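Lyase/mutase (Burkholderia cenocepacia, PDB 4LSB) is a TIM-barrel protein of the phosphoenolpyruvate phosphomutase family that binds a magnesium ion. Local coordinates at residues L25-P29 and V236-S240; V107-R112 and A147-A152; F159-C165 and A190-P196. All coordinates share one frame; numbering follows the deposited sequence.

Contact 1. Residues L25-P29 and V236-S240; sequences LHTRP and VKRVS
Lys237 and Arg238, where the chain enters the last barrel strand, reach across to His26 and Arg28 in the loop that leads from helix 14-25 into strand 32-34, the first strand of this TIM barrel. The evidence for a polar join is two hydrogen bonds. Lys237 NZ donates to Arg28 O over 2.7 Å, tilted from the carbonyl plane, and also bonds Gly30 O, so one ammonium group ties two carbonyls of the same loop. It gets there because the chain leaves anti to the backbone N (chi1 -175°) and then bends at both chi2 and chi3.

Packing accompanies this: the bent lysine chain lies against the His26 carbonyl, with CD 3.3 Å from His26 O.

Deeper in, the imidazole and the guanidinium meet edge to edge with their planes 75° apart. Phe22 O takes the ring's ND1, while Phe22 and Phe32 pack edge-to-face with the ring, which together probably fix its rotation. Asn216 OD1 and Thr162 OG1 likewise hold NE and NH2 of Arg238. What remains is NH1, which donates to His26 NE2 at 3.0 Å, lying in the imidazole plane, with an N-H...N angle of 147°.

Contact 2. Residues V107-R112 and A147-A152; sequences VAETIR and AAVDAA
Ile111 leans on both Ala148 and Ala151 of the neighbouring helix. Its CB starts 3.9 Å from Ala151 CB. There the chain forks: CG2, anti to the backbone N, stays beside Ala151 and lies 3.9 Å from Ala152 N, whereas CG1 (chi1 -66°) turns to Ala148 CB at 3.8 Å. CD1 carries on past Ala148 to the barrel strands, 3.9 Å from Leu161 CD1, and the side chain also touches Ile124. Ala148 CB is also met by Val107 CG1, at 3.6 Å.

On the outer side, Ala108 CB sits 3.6 Å from Ala147 O and Ala108 O faces Ala151 CB, so methyl groups rest against backbone. The small residues are consistent with the 8.0 Å axis separation of these segments, with Ala108 and Ala148 CA atoms 4.7 Å apart. At the rim, Arg112 grips Glu109 OE1 side-on through NE and NH2, a salt bridge within one turn, and its NH1 and CG lie loosely near Ala151 CB.

The axes run in roughly the same direction, crossing at -32°. Two adjacent helices, 104-116 and 138-153, packed thus over strands 121-125 and 160-164, are characteristic of the outer layer of a TIM barrel.

Contact 3. Residues F159-C165 and A190-P196; sequences FTLTARC and ADVLYAP
Strands 160-164 and 192-194 are parallel neighbours in the TIM barrel, joined through helix 175-187 as a beta-alpha-beta unit. The register is given by bridges pairing Thr162 with Val192, Ala163 with Leu193 and Arg164 with Tyr194. The backbone ladder includes Ala163 N to Val192 O and Tyr194 N to Ala163 O, each 3.0 Å. At its start Leu161 O accepts from both Asp191 N and Val192 N.

Asp191 extends the ladder with its side chain: CG lies beside the backbone N (chi1 -58°), and the anti lone pair of OD2 receives Leu161 N at 2.8 Å, with an N-H...O angle of 164°. A salt bridge from Arg153 also holds OD2, and Arg153 bonds Phe159 O. Phe159 O and Asp191 OD2 are two acceptors 3.2 Å apart, and the shared Arg153 probably eases their approach.

Thr162, Val192, Arg164 and Tyr194 share one sheet face. Thr162 CG2 meets the edge of the Tyr194 ring, while Thr162 OG1 is taken by Arg238. Ala163 turns to the other face, where its CB lies 3.6 Å from Ala190 CB. Arg164 runs alongside Tyr194, pointing the same way, with CG 3.4 Å from CD2 of the ring. The Arg164 side chain comes about 6 Å from the magnesium ion; its NE is salt-bridged to Glu166. Past the strand ends, one water donates to both Cys165 O and Pro196 O, at 2.7 Å each.

From the N terminus, the chain leaves helix 14-25 through 25-29, and contact 1 pairs this loop with 236-240, closing a loop of 206 residues that brings the last barrel strand to the entry of the first. Contacts 2 and 3 both nest inside that loop and follow in series: 107-112 with 147-152 closes before 159-165 opens. Contact 2 joins outer helices, and contact 3 joins neighbouring strands, closing a loop of 24 residues round helix 175-187. These two touch where Val149 and Ala148 pack on Leu161. Contacts 1 and 3 meet where His26 and Arg238 pack on Val192, whereas contacts 1 and 2 stay apart, their nearest atoms about 12 Å from each other.

Contact 1. Residues L25-P29 and V236-S240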
ATOM      1  N   LEU B  25      15.131  23.830   1.451  1.00 21.58           N
ATOM      2  CA  LEU B  25      15.096  22.960   2.648  1.00 19.83           C
ATOM      3  C   LEU B  25      16.476  22.604   3.053  1.00 17.66           C
ATOM      4  O   LEU B  25      16.723  22.465   4.248  1.00 16.78           O
ATOM      5  CB  LEU B  25      14.315  21.641   2.441  1.00 19.11           C
ATOM      6  CG  LEU B  25      12.850  21.818   2.200  1.00 18.66           C
ATOM      7  CD1 LEU B  25      12.108  20.574   1.791  1.00 17.82           C
ATOM      8  CD2 LEU B  25      12.234  22.460   3.450  1.00 19.59           C
ATOM      9  N   HIS B  26      17.396  22.496   2.087  1.00 18.40           N
ATOM     10  CA  HIS B  26      18.747  22.042   2.394  1.00 17.96           C
ATOM     11  C   HIS B  26      19.689  23.124   2.936  1.00 19.03           C
ATOM     12  O   HIS B  26      20.803  22.792   3.319  1.00 21.54           O
ATOM     13  CB  HIS B  26      19.418  21.396   1.180  1.00 18.44           C
ATOM     14  CG  HIS B  26      18.749  20.141   0.723  1.00 16.72           C
ATOM     15  ND1 HIS B  26      17.602  20.162  -0.023  1.00 16.61           N
ATOM     16  CD2 HIS B  26      19.071  18.840   0.896  1.00 16.35           C
ATOM     17  CE1 HIS B  26      17.230  18.929  -0.285  1.00 16.64           C
ATOM     18  NE2 HIS B  26      18.100  18.105   0.268  1.00 16.55           N
ATOM     19  N   THR B  27      19.280  24.371   2.854  1.00 20.90           N
ATOM     20  CA  THR B  27      20.165  25.490   3.212  1.00 24.83           C
ATOM     21  C   THR B  27      19.678  26.218   4.452  1.00 25.80           C
ATOM     22  O   THR B  27      20.415  27.007   5.027  1.00 26.69           O
ATOM     23  CB  THR B  27      20.327  26.475   2.059  1.00 25.75           C
ATOM     24  OG1 THR B  27      19.059  27.031   1.722  1.00 26.76           O
ATOM     25  CG2 THR B  27      20.947  25.760   0.828  1.00 27.75           C
ATOM     26  N   ARG B  28      18.482  25.919   4.922  1.00 25.90           N
ATOM     27  CA  ARG B  28      18.046  26.529   6.168  1.00 25.17           C
ATOM     28  C   ARG B  28      18.651  25.768   7.347  1.00 23.83           C
ATOM     29  O   ARG B  28      19.112  24.598   7.216  1.00 22.15           O
ATOM     30  CB  ARG B  28      16.522  26.625   6.218  1.00 28.81           C
ATOM     31  CG  ARG B  28      15.832  25.351   6.472  1.00 26.44           C
ATOM     32  CD  ARG B  28      14.329  25.528   6.362  1.00 28.79           C
ATOM     33  NE  ARG B  28      13.750  24.288   6.849  1.00 27.77           N
ATOM     34  CZ  ARG B  28      12.505  23.880   6.645  1.00 27.64           C
ATOM     35  NH1 ARG B  28      11.655  24.606   5.931  1.00 25.61           N
ATOM     36  NH2 ARG B  28      12.120  22.729   7.181  1.00 28.59           N
ATOM     37  N   PRO B  29      18.648  26.410   8.533  1.00 22.64           N
ATOM     38  CA  PRO B  29      19.247  25.757   9.668  1.00 21.96           C
ATOM     39  C   PRO B  29      18.571  24.467  10.077  1.00 21.73           C
ATOM     40  O   PRO B  29      17.340  24.309   9.970  1.00 21.52           O
ATOM     41  CB  PRO B  29      19.123  26.809  10.805  1.00 23.02           C
ATOM     42  CG  PRO B  29      19.002  28.137  10.102  1.00 22.98           C
ATOM     43  CD  PRO B  29      18.284  27.817   8.813  1.00 23.03           C
ATOM     44  N   VAL B 236      24.250  16.692  10.184  1.00 16.48           N
ATOM     45  CA  VAL B 236      23.391  16.155   9.157  1.00 15.54           C
ATOM     46  C   VAL B 236      22.371  17.175   8.723  1.00 16.04           C
ATOM     47  O   VAL B 236      21.848  17.947   9.545  1.00 15.02           O
ATOM     48  CB  VAL B 236      22.668  14.884   9.662  1.00 15.51           C
ATOM     49  CG1 VAL B 236      21.778  14.285   8.579  1.00 15.31           C
ATOM     50  CG2 VAL B 236      23.709  13.839  10.046  1.00 15.76           C
ATOM     51  N   LYS B 237      22.073  17.179   7.418  1.00 15.53           N
ATOM     52  CA  LYS B 237      21.057  18.082   6.891  1.00 16.22           C
ATOM     53  C   LYS B 237      19.683  17.433   6.615  1.00 15.92           C
ATOM     54  O   LYS B 237      18.656  18.077   6.742  1.00 17.92           O
ATOM     55  CB  LYS B 237      21.580  18.705   5.601  1.00 19.09           C
ATOM     56  CG  LYS B 237      20.666  19.771   5.005  1.00 20.57           C
ATOM     57  CD  LYS B 237      20.274  20.885   5.956  1.00 22.66           C
ATOM     58  CE  LYS B 237      21.515  21.604   6.497  1.00 23.22           C
ATOM     59  NZ  LYS B 237      21.103  22.758   7.338  1.00 24.77           N
ATOM     60  N   ARG B 238      19.690  16.200   6.176  1.00 15.65           N
ATOM     61  CA  ARG B 238      18.479  15.486   5.728  1.00 14.49           C
ATOM     62  C   ARG B 238      18.441  14.095   6.294  1.00 14.59           C
ATOM     63  O   ARG B 238      19.428  13.394   6.287  1.00 13.41           O
ATOM     64  CB  ARG B 238      18.430  15.397   4.210  1.00 14.76           C
ATOM     65  CG  ARG B 238      17.030  15.175   3.651  1.00 14.55           C
ATOM     66  CD  ARG B 238      17.037  15.402   2.134  1.00 14.85           C
ATOM     67  NE  ARG B 238      17.623  14.269   1.441  1.00 15.73           N
ATOM     68  CZ  ARG B 238      18.062  14.221   0.178  1.00 15.51           C
ATOM     69  NH1 ARG B 238      18.039  15.243  -0.611  1.00 16.79           N
ATOM     70  NH2 ARG B 238      18.478  13.074  -0.316  1.00 17.02           N
ATOM     71  N   VAL B 239      17.268  13.674   6.751  1.00 14.07           N
ATOM     72  CA  VAL B 239      17.122  12.366   7.290  1.00 14.05           C
ATOM     73  C   VAL B 239      15.945  11.677   6.600  1.00 14.23           C
ATOM     74  O   VAL B 239      14.821  12.161   6.594  1.00 13.37           O
ATOM     75  CB  VAL B 239      16.847  12.421   8.803  1.00 14.62           C
ATOM     76  CG1 VAL B 239      16.802  11.002   9.365  1.00 14.53           C
ATOM     77  CG2 VAL B 239      17.917  13.226   9.504  1.00 14.37           C
ATOM     78  N   SER B 240      16.240  10.533   6.011  1.00 15.34           N
ATOM     79  CA  SER B 240      15.244   9.725   5.310  1.00 15.14           C
ATOM     80  C   SER B 240      15.029   8.370   6.046  1.00 16.00           C
ATOM     81  O   SER B 240      15.744   8.025   7.041  1.00 14.63           O
ATOM     82  CB  SER B 240      15.756   9.483   3.867  1.00 15.77           C
ATOM     83  OG  SER B 240      16.920   8.608   3.868  1.00 15.88           O
TER

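Contact 2. Residues V107-R112 and A147-A152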
ATOM      1  N   VAL B 107      22.740   6.793 -16.950  1.00 23.44           N
ATOM      2  CA  VAL B 107      22.519   7.606 -15.759  1.00 20.93           C
ATOM      3  C   VAL B 107      21.957   8.995 -16.144  1.00 21.66           C
ATOM      4  O   VAL B 107      20.911   9.443 -15.622  1.00 20.41           O
ATOM      5  CB  VAL B 107      23.841   7.731 -14.989  1.00 20.99           C
ATOM      6  CG1 VAL B 107      23.708   8.777 -13.858  1.00 19.65           C
ATOM      7  CG2 VAL B 107      24.255   6.365 -14.454  1.00 21.36           C
ATOM      8  N   ALA B 108      22.628   9.649 -17.097  1.00 21.19           N
ATOM      9  CA  ALA B 108      22.158  10.959 -17.547  1.00 21.03           C
ATOM     10  C   ALA B 108      20.723  10.905 -18.087  1.00 22.32           C
ATOM     11  O   ALA B 108      19.903  11.732 -17.735  1.00 20.85           O
ATOM     12  CB  ALA B 108      23.076  11.541 -18.600  1.00 21.57           C
ATOM     13  N   GLU B 109      20.422   9.928 -18.930  1.00 23.47           N
ATOM     14  CA  GLU B 109      19.062   9.779 -19.449  1.00 23.30           C
ATOM     15  C   GLU B 109      18.068   9.527 -18.313  1.00 21.73           C
ATOM     16  O   GLU B 109      16.993  10.103 -18.277  1.00 19.26           O
ATOM     17  CB  GLU B 109      19.002   8.642 -20.457  1.00 26.14           C
ATOM     18  CG  GLU B 109      17.622   8.394 -21.043  1.00 28.91           C
ATOM     19  CD  GLU B 109      17.102   9.509 -21.958  1.00 33.13           C
ATOM     20  OE1 GLU B 109      17.815  10.519 -22.199  1.00 32.86           O
ATOM     21  OE2 GLU B 109      15.948   9.372 -22.444  1.00 38.48           O
ATOM     22  N   THR B 110      18.457   8.689 -17.362  1.00 21.05           N
ATOM     23  CA  THR B 110      17.593   8.444 -16.207  1.00 20.75           C
ATOM     24  C   THR B 110      17.246   9.746 -15.451  1.00 19.82           C
ATOM     25  O   THR B 110      16.075   9.990 -15.062  1.00 20.00           O
ATOM     26  CB  THR B 110      18.231   7.392 -15.282  1.00 20.88           C
ATOM     27  OG1 THR B 110      18.238   6.129 -15.948  1.00 20.71           O
ATOM     28  CG2 THR B 110      17.426   7.240 -14.019  1.00 21.72           C
ATOM     29  N   ILE B 111      18.241  10.601 -15.239  1.00 18.92           N
ATOM     30  CA  ILE B 111      17.978  11.894 -14.611  1.00 18.22           C
ATOM     31  C   ILE B 111      16.971  12.721 -15.431  1.00 18.05           C
ATOM     32  O   ILE B 111      16.018  13.287 -14.893  1.00 17.48           O
ATOM     33  CB  ILE B 111      19.272  12.737 -14.423  1.00 18.06           C
ATOM     34  CG1 ILE B 111      20.221  12.086 -13.418  1.00 18.72           C
ATOM     35  CG2 ILE B 111      18.925  14.178 -14.010  1.00 16.93           C
ATOM     36  CD1 ILE B 111      19.621  11.907 -12.013  1.00 19.48           C
ATOM     37  N   ARG B 112      17.154  12.795 -16.739  1.00 17.91           N
ATOM     38  CA  ARG B 112      16.208  13.574 -17.585  1.00 19.74           C
ATOM     39  C   ARG B 112      14.810  13.034 -17.509  1.00 18.26           C
ATOM     40  O   ARG B 112      13.857  13.785 -17.427  1.00 17.59           O
ATOM     41  CB  ARG B 112      16.617  13.555 -19.052  1.00 21.86           C
ATOM     42  CG  ARG B 112      17.893  14.267 -19.384  1.00 25.84           C
ATOM     43  CD  ARG B 112      17.979  14.453 -20.907  1.00 28.99           C
ATOM     44  NE  ARG B 112      18.555  13.242 -21.515  1.00 33.49           N
ATOM     45  CZ  ARG B 112      19.862  12.955 -21.515  1.00 35.53           C
ATOM     46  NH1 ARG B 112      20.727  13.816 -20.976  1.00 36.33           N
ATOM     47  NH2 ARG B 112      20.299  11.809 -22.065  1.00 35.37           N
ATOM     48  N   ALA B 147      28.006  12.818 -15.166  1.00 20.43           N
ATOM     49  CA  ALA B 147      26.998  12.773 -16.217  1.00 21.32           C
ATOM     50  C   ALA B 147      25.633  13.097 -15.632  1.00 20.32           C
ATOM     51  O   ALA B 147      24.813  13.752 -16.283  1.00 19.92           O
ATOM     52  CB  ALA B 147      26.988  11.383 -16.886  1.00 22.22           C
ATOM     53  N   ALA B 148      25.382  12.629 -14.409  1.00 20.61           N
ATOM     54  CA  ALA B 148      24.106  12.921 -13.745  1.00 20.32           C
ATOM     55  C   ALA B 148      24.019  14.421 -13.446  1.00 19.98           C
ATOM     56  O   ALA B 148      22.983  15.018 -13.630  1.00 19.21           O
ATOM     57  CB  ALA B 148      23.915  12.115 -12.462  1.00 19.77           C
ATOM     58  N   VAL B 149      25.126  15.009 -13.010  1.00 20.92           N
ATOM     59  CA  VAL B 149      25.175  16.425 -12.712  1.00 21.10           C
ATOM     60  C   VAL B 149      24.941  17.258 -13.959  1.00 21.60           C
ATOM     61  O   VAL B 149      24.216  18.261 -13.940  1.00 21.74           O
ATOM     62  CB  VAL B 149      26.549  16.760 -12.065  1.00 22.09           C
ATOM     63  CG1 VAL B 149      26.870  18.266 -12.158  1.00 22.89           C
ATOM     64  CG2 VAL B 149      26.570  16.266 -10.627  1.00 22.38           C
ATOM     65  N   ASP B 150      25.575  16.880 -15.064  1.00 23.44           N
ATOM     66  CA  ASP B 150      25.389  17.627 -16.305  1.00 23.01           C
ATOM     67  C   ASP B 150      23.942  17.601 -16.773  1.00 21.74           C
ATOM     68  O   ASP B 150      23.418  18.625 -17.227  1.00 21.88           O
ATOM     69  CB  ASP B 150      26.272  17.106 -17.435  1.00 25.20           C
ATOM     70  CG  ASP B 150      27.733  17.394 -17.215  1.00 29.80           C
ATOM     71  OD1 ASP B 150      28.077  18.343 -16.465  1.00 33.55           O
ATOM     72  OD2 ASP B 150      28.541  16.646 -17.798  1.00 30.77           O
ATOM     73  N   ALA B 151      23.288  16.448 -16.678  1.00 21.16           N
ATOM     74  CA  ALA B 151      21.877  16.381 -16.974  1.00 19.71           C
ATOM     75  C   ALA B 151      21.077  17.272 -16.029  1.00 19.29           C
ATOM     76  O   ALA B 151      20.159  17.952 -16.446  1.00 19.01           O
ATOM     77  CB  ALA B 151      21.380  14.956 -16.854  1.00 19.27           C
ATOM     78  N   ALA B 152      21.367  17.172 -14.740  1.00 19.38           N
ATOM     79  CA  ALA B 152      20.681  17.990 -13.718  1.00 20.16           C
ATOM     80  C   ALA B 152      20.838  19.460 -14.031  1.00 21.47           C
ATOM     81  O   ALA B 152      19.843  20.185 -14.065  1.00 20.99           O
ATOM     82  CB  ALA B 152      21.211  17.673 -12.322  1.00 20.33           C
TER

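Contact 3. Residues F159-C165 and A190-P196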
ATOM      1  N   PHE B 159      17.779  20.998  -9.865  1.00 18.74           N
ATOM      2  CA  PHE B 159      17.529  19.579  -9.571  1.00 17.70           C
ATOM      3  C   PHE B 159      18.529  19.173  -8.504  1.00 16.41           C
ATOM      4  O   PHE B 159      19.745  19.406  -8.667  1.00 15.89           O
ATOM      5  CB  PHE B 159      17.669  18.728 -10.825  1.00 17.18           C
ATOM      6  CG  PHE B 159      17.390  17.245 -10.616  1.00 15.90           C
ATOM      7  CD1 PHE B 159      18.361  16.397 -10.107  1.00 16.47           C
ATOM      8  CD2 PHE B 159      16.164  16.713 -10.970  1.00 15.52           C
ATOM      9  CE1 PHE B 159      18.097  15.067  -9.938  1.00 16.06           C
ATOM     10  CE2 PHE B 159      15.895  15.394 -10.786  1.00 16.31           C
ATOM     11  CZ  PHE B 159      16.870  14.559 -10.264  1.00 16.27           C
ATOM     12  N   THR B 160      18.026  18.661  -7.387  1.00 15.22           N
ATOM     13  CA  THR B 160      18.878  18.312  -6.253  1.00 15.31           C
ATOM     14  C   THR B 160      19.324  16.873  -6.369  1.00 14.19           C
ATOM     15  O   THR B 160      18.526  15.942  -6.147  1.00 13.73           O
ATOM     16  CB  THR B 160      18.179  18.517  -4.912  1.00 15.42           C
ATOM     17  OG1 THR B 160      17.869  19.899  -4.780  1.00 15.29           O
ATOM     18  CG2 THR B 160      19.083  18.071  -3.769  1.00 15.35           C
ATOM     19  N   LEU B 161      20.587  16.709  -6.817  1.00 15.42           N
ATOM     20  CA  LEU B 161      21.197  15.408  -7.021  1.00 15.67           C
ATOM     21  C   LEU B 161      21.851  14.861  -5.754  1.00 15.62           C
ATOM     22  O   LEU B 161      22.758  15.460  -5.206  1.00 15.44           O
ATOM     23  CB  LEU B 161      22.211  15.363  -8.165  1.00 16.51           C
ATOM     24  CG  LEU B 161      22.858  13.982  -8.398  1.00 17.22           C
ATOM     25  CD1 LEU B 161      21.938  12.979  -9.059  1.00 16.91           C
ATOM     26  CD2 LEU B 161      24.132  14.084  -9.236  1.00 19.41           C
ATOM     27  N   THR B 162      21.361  13.699  -5.326  1.00 15.19           N
ATOM     28  CA  THR B 162      21.974  12.964  -4.215  1.00 15.62           C
ATOM     29  C   THR B 162      22.872  11.869  -4.801  1.00 16.67           C
ATOM     30  O   THR B 162      22.410  11.029  -5.562  1.00 15.81           O
ATOM     31  CB  THR B 162      20.914  12.362  -3.280  1.00 15.83           C
ATOM     32  OG1 THR B 162      20.080  13.377  -2.743  1.00 14.98           O
ATOM     33  CG2 THR B 162      21.577  11.639  -2.122  1.00 16.10           C
ATOM     34  N   ALA B 163      24.159  11.887  -4.441  1.00 17.54           N
ATOM     35  CA  ALA B 163      25.078  10.861  -4.824  1.00 17.74           C
ATOM     36  C   ALA B 163      25.226   9.901  -3.639  1.00 19.01           C
ATOM     37  O   ALA B 163      25.478  10.343  -2.502  1.00 19.30           O
ATOM     38  CB  ALA B 163      26.433  11.470  -5.180  1.00 18.47           C
ATOM     39  N   ARG B 164      24.948   8.626  -3.902  1.00 19.24           N
ATOM     40  CA  ARG B 164      25.049   7.546  -2.907  1.00 19.15           C
ATOM     41  C   ARG B 164      26.306   6.687  -3.043  1.00 21.10           C
ATOM     42  O   ARG B 164      26.710   6.254  -4.136  1.00 20.88           O
ATOM     43  CB  ARG B 164      23.816   6.637  -2.985  1.00 19.65           C
ATOM     44  CG  ARG B 164      22.600   7.188  -2.249  1.00 19.11           C
ATOM     45  CD  ARG B 164      21.320   6.392  -2.412  1.00 19.96           C
ATOM     46  NE  ARG B 164      21.464   5.021  -1.941  1.00 20.57           N
ATOM     47  CZ  ARG B 164      20.456   4.219  -1.669  1.00 21.23           C
ATOM     48  NH1 ARG B 164      19.201   4.618  -1.766  1.00 21.88           N
ATOM     49  NH2 ARG B 164      20.710   2.995  -1.282  1.00 21.75           N
ATOM     50  N   CYS B 165      26.917   6.423  -1.908  1.00 20.53           N
ATOM     51  CA  CYS B 165      27.999   5.442  -1.808  1.00 22.17           C
ATOM     52  C   CYS B 165      27.498   4.256  -0.984  1.00 23.00           C
ATOM     53  O   CYS B 165      27.092   4.403   0.192  1.00 20.92           O
ATOM     54  CB  CYS B 165      29.264   6.031  -1.206  1.00 22.88           C
ATOM     55  SG  CYS B 165      30.496   4.738  -0.925  1.00 25.17           S
ATOM     56  N   ALA B 190      27.662  16.838  -7.205  1.00 18.13           N
ATOM     57  CA  ALA B 190      26.506  16.321  -6.415  1.00 17.26           C
ATOM     58  C   ALA B 190      26.051  17.328  -5.344  1.00 16.80           C
ATOM     59  O   ALA B 190      26.857  18.001  -4.713  1.00 17.65           O
ATOM     60  CB  ALA B 190      26.835  14.964  -5.814  1.00 16.97           C
ATOM     61  N   ASP B 191      24.745  17.468  -5.142  1.00 15.95           N
ATOM     62  CA  ASP B 191      24.248  18.480  -4.203  1.00 16.57           C
ATOM     63  C   ASP B 191      24.116  17.954  -2.801  1.00 16.05           C
ATOM     64  O   ASP B 191      24.227  18.697  -1.841  1.00 16.50           O
ATOM     65  CB  ASP B 191      22.879  18.944  -4.678  1.00 16.75           C
ATOM     66  CG  ASP B 191      22.927  19.494  -6.081  1.00 18.67           C
ATOM     67  OD1 ASP B 191      23.491  20.595  -6.250  1.00 19.64           O
ATOM     68  OD2 ASP B 191      22.417  18.842  -7.013  1.00 16.24           O
ATOM     69  N   VAL B 192      23.856  16.654  -2.677  1.00 16.13           N
ATOM     70  CA  VAL B 192      23.608  16.023  -1.383  1.00 15.37           C
ATOM     71  C   VAL B 192      24.341  14.712  -1.407  1.00 15.07           C
ATOM     72  O   VAL B 192      24.438  14.081  -2.464  1.00 16.05           O
ATOM     73  CB  VAL B 192      22.119  15.767  -1.123  1.00 15.09           C
ATOM     74  CG1 VAL B 192      21.925  15.130   0.250  1.00 15.49           C
ATOM     75  CG2 VAL B 192      21.310  17.039  -1.258  1.00 15.63           C
ATOM     76  N   LEU B 193      24.980  14.365  -0.298  1.00 14.89           N
ATOM     77  CA  LEU B 193      25.798  13.152  -0.246  1.00 15.41           C
ATOM     78  C   LEU B 193      25.187  12.163   0.766  1.00 14.91           C
ATOM     79  O   LEU B 193      24.705  12.541   1.799  1.00 13.98           O
ATOM     80  CB  LEU B 193      27.256  13.449   0.156  1.00 15.37           C
ATOM     81  CG  LEU B 193      28.116  14.224  -0.839  1.00 15.59           C
ATOM     82  CD1 LEU B 193      28.126  13.583  -2.227  1.00 15.81           C
ATOM     83  CD2 LEU B 193      27.638  15.665  -0.876  1.00 15.36           C
ATOM     84  N   TYR B 194      25.239  10.881   0.457  1.00 15.16           N
ATOM     85  CA  TYR B 194      24.516   9.894   1.280  1.00 16.21           C
ATOM     86  C   TYR B 194      25.246   8.536   1.257  1.00 17.74           C
ATOM     87  O   TYR B 194      25.443   7.970   0.183  1.00 17.50           O
ATOM     88  CB  TYR B 194      23.097   9.781   0.752  1.00 16.06           C
ATOM     89  CG  TYR B 194      22.124   8.682   1.268  1.00 16.29           C
ATOM     90  CD1 TYR B 194      22.261   8.037   2.489  1.00 17.18           C
ATOM     91  CD2 TYR B 194      21.005   8.378   0.518  1.00 17.19           C
ATOM     92  CE1 TYR B 194      21.339   7.078   2.906  1.00 17.09           C
ATOM     93  CE2 TYR B 194      20.100   7.434   0.923  1.00 17.43           C
ATOM     94  CZ  TYR B 194      20.276   6.788   2.122  1.00 18.06           C
ATOM     95  OH  TYR B 194      19.308   5.863   2.466  1.00 16.48           O
ATOM     96  N   ALA B 195      25.627   8.052   2.449  1.00 17.39           N
ATOM     97  CA  ALA B 195      26.201   6.691   2.620  1.00 20.38           C
ATOM     98  C   ALA B 195      25.300   5.805   3.498  1.00 19.76           C
ATOM     99  O   ALA B 195      25.421   5.830   4.701  1.00 22.06           O
ATOM    100  CB  ALA B 195      27.572   6.797   3.245  1.00 20.27           C
ATOM    101  N   PRO B 196      24.390   5.038   2.898  1.00 20.51           N
ATOM    102  CA  PRO B 196      23.496   4.256   3.726  1.00 19.67           C
ATOM    103  C   PRO B 196      24.267   3.171   4.478  1.00 21.66           C
ATOM    104  O   PRO B 196      25.265   2.649   3.975  1.00 21.16           O
ATOM    105  CB  PRO B 196      22.491   3.681   2.734  1.00 20.12           C
ATOM    106  CG  PRO B 196      23.156   3.772   1.414  1.00 19.61           C
ATOM    107  CD  PRO B 196      24.089   4.890   1.464  1.00 19.88           C
TER
HETATM  108  O   HOH W   1      27.513   3.075   2.500  1.00 22.98           O